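Local coordinates for Dps family protein (PDB 2D5K), which forms a twelve-subunit ferritin-like assembly that, as in other Dps proteins, probably takes up and oxidises iron and helps protect and compact DNA, at residues B[13-18]-B[107-112]. Residues are numbered along the deposited sequence; the frame is centred on the assembly and turned at random.
Sequences NQQVAN and SKQLEN
Gln109 reaches across from helix 92-120 to helix 5-32, and its OE1 takes two hydrogen bonds there, one from Asn18 and one from Gln15. Both helices belong to the four-helix bundle of the ferritin-like fold; the short segments run nearly antiparallel (163°), their axes 11.4 Å apart and bridged mainly by amide side chains. The Asn18 bond is the shorter, ND2 to Gln109 OE1 2.8 Å, and it arrives in the carbonyl plane with a C=O...N angle of 156°. Gln15 NE2 lies 3.2 Å from the same Gln109 OE1 but approaches from above that plane, the two amides turned 79° against each other. Gln109 runs extended beyond CG, which carries its carboxamide across to the first helix. Gln14 crosses it at about a right angle, its CD 3.5 Å from Gln109 NE2, a packing contact. Within helix 5-32, Gln14 bends at chi2, bringing its NE2 to 2.9 Å from Asn18 OD1. Asn18 ND2 meets a second acceptor, Gln15 OE1, at 3.2 Å, a hydrogen bond that lies nearly in the asparagine amide plane but enters from above the carbonyl plane of Gln15. Beside this polar cluster, Leu110 CD2 rests 3.8 Å from Gln15 CD, and Leu110 also packs on Phe129 and Met132 of helix 123-147, while Gln15 touches Leu59 of helix 38-65. Gln14 and Gln109 also touch Ile82, in the loop after helix 74-80. Gln80 O, at the end of that helix, accepts from Gln14 NE2, and Ile82 N bonds Asn18 OD1, helping to position the amide whose ND2 reaches Gln109.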
ATOM      1  N   ASN B  13      12.749 -34.976  -2.390  1.00 17.06           N
ATOM      2  CA  ASN B  13      12.839 -35.162  -0.945  1.00 18.53           C
ATOM      3  C   ASN B  13      14.236 -34.861  -0.417  1.00 19.67           C
ATOM      4  O   ASN B  13      14.386 -34.389   0.709  1.00 20.24           O
ATOM      5  CB  ASN B  13      12.424 -36.581  -0.539  1.00 19.31           C
ATOM      6  CG  ASN B  13      10.947 -36.679  -0.216  1.00 19.61           C
ATOM      7  OD1 ASN B  13      10.365 -35.750   0.348  1.00 21.07           O
ATOM      8  ND2 ASN B  13      10.334 -37.808  -0.560  1.00 20.91           N
ATOM      9  N   GLN B  14      15.255 -35.131  -1.226  1.00 19.95           N
ATOM     10  CA  GLN B  14      16.626 -34.851  -0.819  1.00 19.52           C
ATOM     11  C   GLN B  14      16.738 -33.361  -0.508  1.00 18.25           C
ATOM     12  O   GLN B  14      17.380 -32.973   0.467  1.00 16.55           O
ATOM     13  CB  GLN B  14      17.608 -35.229  -1.928  1.00 20.38           C
ATOM     14  CG  GLN B  14      19.051 -34.793  -1.675  1.00 24.14           C
ATOM     15  CD  GLN B  14      19.702 -35.526  -0.510  1.00 27.04           C
ATOM     16  OE1 GLN B  14      19.855 -36.748  -0.536  1.00 27.93           O
ATOM     17  NE2 GLN B  14      20.089 -34.777   0.518  1.00 21.91           N
ATOM     18  N   GLN B  15      16.105 -32.527  -1.332  1.00 16.59           N
ATOM     19  CA  GLN B  15      16.146 -31.087  -1.108  1.00 16.47           C
ATOM     20  C   GLN B  15      15.230 -30.667   0.041  1.00 18.04           C
ATOM     21  O   GLN B  15      15.553 -29.742   0.780  1.00 16.41           O
ATOM     22  CB  GLN B  15      15.771 -30.322  -2.382  1.00 17.96           C
ATOM     23  CG  GLN B  15      16.755 -30.511  -3.536  1.00 15.94           C
ATOM     24  CD  GLN B  15      18.199 -30.313  -3.108  1.00 17.06           C
ATOM     25  OE1 GLN B  15      18.524 -29.365  -2.393  1.00 17.14           O
ATOM     26  NE2 GLN B  15      19.075 -31.209  -3.551  1.00 15.60           N
ATOM     27  N   VAL B  16      14.088 -31.333   0.198  1.00 19.91           N
ATOM     28  CA  VAL B  16      13.198 -30.981   1.304  1.00 20.01           C
ATOM     29  C   VAL B  16      13.988 -31.203   2.591  1.00 19.45           C
ATOM     30  O   VAL B  16      13.933 -30.389   3.520  1.00 19.00           O
ATOM     31  CB  VAL B  16      11.922 -31.860   1.336  1.00 21.83           C
ATOM     32  CG1 VAL B  16      11.097 -31.533   2.581  1.00 22.80           C
ATOM     33  CG2 VAL B  16      11.086 -31.611   0.093  1.00 22.13           C
ATOM     34  N   ALA B  17      14.738 -32.301   2.625  1.00 18.00           N
ATOM     35  CA  ALA B  17      15.563 -32.645   3.778  1.00 19.05           C
ATOM     36  C   ALA B  17      16.676 -31.617   3.979  1.00 17.12           C
ATOM     37  O   ALA B  17      16.849 -31.096   5.081  1.00 15.93           O
ATOM     38  CB  ALA B  17      16.161 -34.034   3.596  1.00 18.61           C
ATOM     39  N   ASN B  18      17.428 -31.329   2.916  1.00 16.20           N
ATOM     40  CA  ASN B  18      18.516 -30.351   2.988  1.00 15.32           C
ATOM     41  C   ASN B  18      18.061 -29.007   3.538  1.00 15.73           C
ATOM     42  O   ASN B  18      18.679 -28.450   4.441  1.00 15.82           O
ATOM     43  CB  ASN B  18      19.116 -30.066   1.606  1.00 15.47           C
ATOM     44  CG  ASN B  18      19.882 -31.235   1.030  1.00 18.53           C
ATOM     45  OD1 ASN B  18      20.350 -32.116   1.753  1.00 17.98           O
ATOM     46  ND2 ASN B  18      20.041 -31.232  -0.293  1.00 16.42           N
ATOM     47  N   SER B 107      24.228 -27.076  -4.981  1.00 13.46           N
ATOM     48  CA  SER B 107      24.193 -26.747  -6.400  1.00 13.79           C
ATOM     49  C   SER B 107      24.624 -27.947  -7.239  1.00 15.04           C
ATOM     50  O   SER B 107      24.066 -28.196  -8.306  1.00 14.40           O
ATOM     51  CB  SER B 107      25.095 -25.549  -6.703  1.00 13.96           C
ATOM     52  OG  SER B 107      24.994 -25.190  -8.073  1.00 15.62           O
ATOM     53  N   LYS B 108      25.614 -28.692  -6.754  1.00 14.70           N
ATOM     54  CA  LYS B 108      26.087 -29.870  -7.471  1.00 15.45           C
ATOM     55  C   LYS B 108      24.992 -30.940  -7.493  1.00 14.37           C
ATOM     56  O   LYS B 108      24.774 -31.598  -8.514  1.00 13.74           O
ATOM     57  CB  LYS B 108      27.354 -30.425  -6.809  1.00 18.07           C
ATOM     58  CG  LYS B 108      27.923 -31.648  -7.509  1.00 23.01           C
ATOM     59  CD  LYS B 108      29.249 -32.080  -6.891  1.00 28.29           C
ATOM     60  CE  LYS B 108      29.797 -33.324  -7.583  1.00 30.24           C
ATOM     61  NZ  LYS B 108      31.078 -33.781  -6.968  1.00 34.54           N
ATOM     62  N   GLN B 109      24.304 -31.113  -6.367  1.00 14.45           N
ATOM     63  CA  GLN B 109      23.216 -32.088  -6.293  1.00 15.04           C
ATOM     64  C   GLN B 109      22.109 -31.681  -7.249  1.00 14.90           C
ATOM     65  O   GLN B 109      21.502 -32.521  -7.916  1.00 15.01           O
ATOM     66  CB  GLN B 109      22.604 -32.153  -4.893  1.00 17.37           C
ATOM     67  CG  GLN B 109      23.378 -32.908  -3.847  1.00 22.60           C
ATOM     68  CD  GLN B 109      22.499 -33.238  -2.654  1.00 25.24           C
ATOM     69  OE1 GLN B 109      21.710 -32.402  -2.203  1.00 21.96           O
ATOM     70  NE2 GLN B 109      22.627 -34.457  -2.136  1.00 24.15           N
ATOM     71  N   LEU B 110      21.836 -30.381  -7.303  1.00 14.22           N
ATOM     72  CA  LEU B 110      20.779 -29.883  -8.173  1.00 13.05           C
ATOM     73  C   LEU B 110      21.091 -30.091  -9.652  1.00 14.60           C
ATOM     74  O   LEU B 110      20.186 -30.317 -10.451  1.00 13.57           O
ATOM     75  CB  LEU B 110      20.512 -28.401  -7.885  1.00 13.11           C
ATOM     76  CG  LEU B 110      19.833 -28.107  -6.544  1.00 13.35           C
ATOM     77  CD1 LEU B 110      19.823 -26.612  -6.286  1.00 13.75           C
ATOM     78  CD2 LEU B 110      18.408 -28.656  -6.558  1.00 14.20           C
ATOM     79  N   GLU B 111      22.369 -30.020 -10.021  1.00 15.00           N
ATOM     80  CA  GLU B 111      22.749 -30.222 -11.415  1.00 15.61           C
ATOM     81  C   GLU B 111      22.309 -31.630 -11.817  1.00 16.97           C
ATOM     82  O   GLU B 111      21.733 -31.835 -12.886  1.00 16.32           O
ATOM     83  CB  GLU B 111      24.268 -30.061 -11.581  1.00 17.38           C
ATOM     84  CG  GLU B 111      24.788 -30.186 -13.017  1.00 18.83           C
ATOM     85  CD  GLU B 111      24.382 -29.033 -13.930  1.00 20.05           C
ATOM     86  OE1 GLU B 111      23.765 -28.053 -13.451  1.00 17.98           O
ATOM     87  OE2 GLU B 111      24.692 -29.105 -15.144  1.00 20.49           O
ATOM     88  N   ASN B 112      22.561 -32.595 -10.939  1.00 16.81           N
ATOM     89  CA  ASN B 112      22.185 -33.982 -11.189  1.00 16.92           C
ATOM     90  C   ASN B 112      20.666 -34.148 -11.151  1.00 16.10           C
ATOM     91  O   ASN B 112      20.092 -34.850 -11.979  1.00 17.70           O
ATOM     92  CB  ASN B 112      22.841 -34.897 -10.153  1.00 18.90           C
ATOM     93  CG  ASN B 112      22.532 -36.363 -10.389  1.00 22.26           C
ATOM     94  OD1 ASN B 112      22.761 -36.892 -11.476  1.00 24.36           O
ATOM     95  ND2 ASN B 112      22.011 -37.029  -9.366  1.00 24.55           N
TER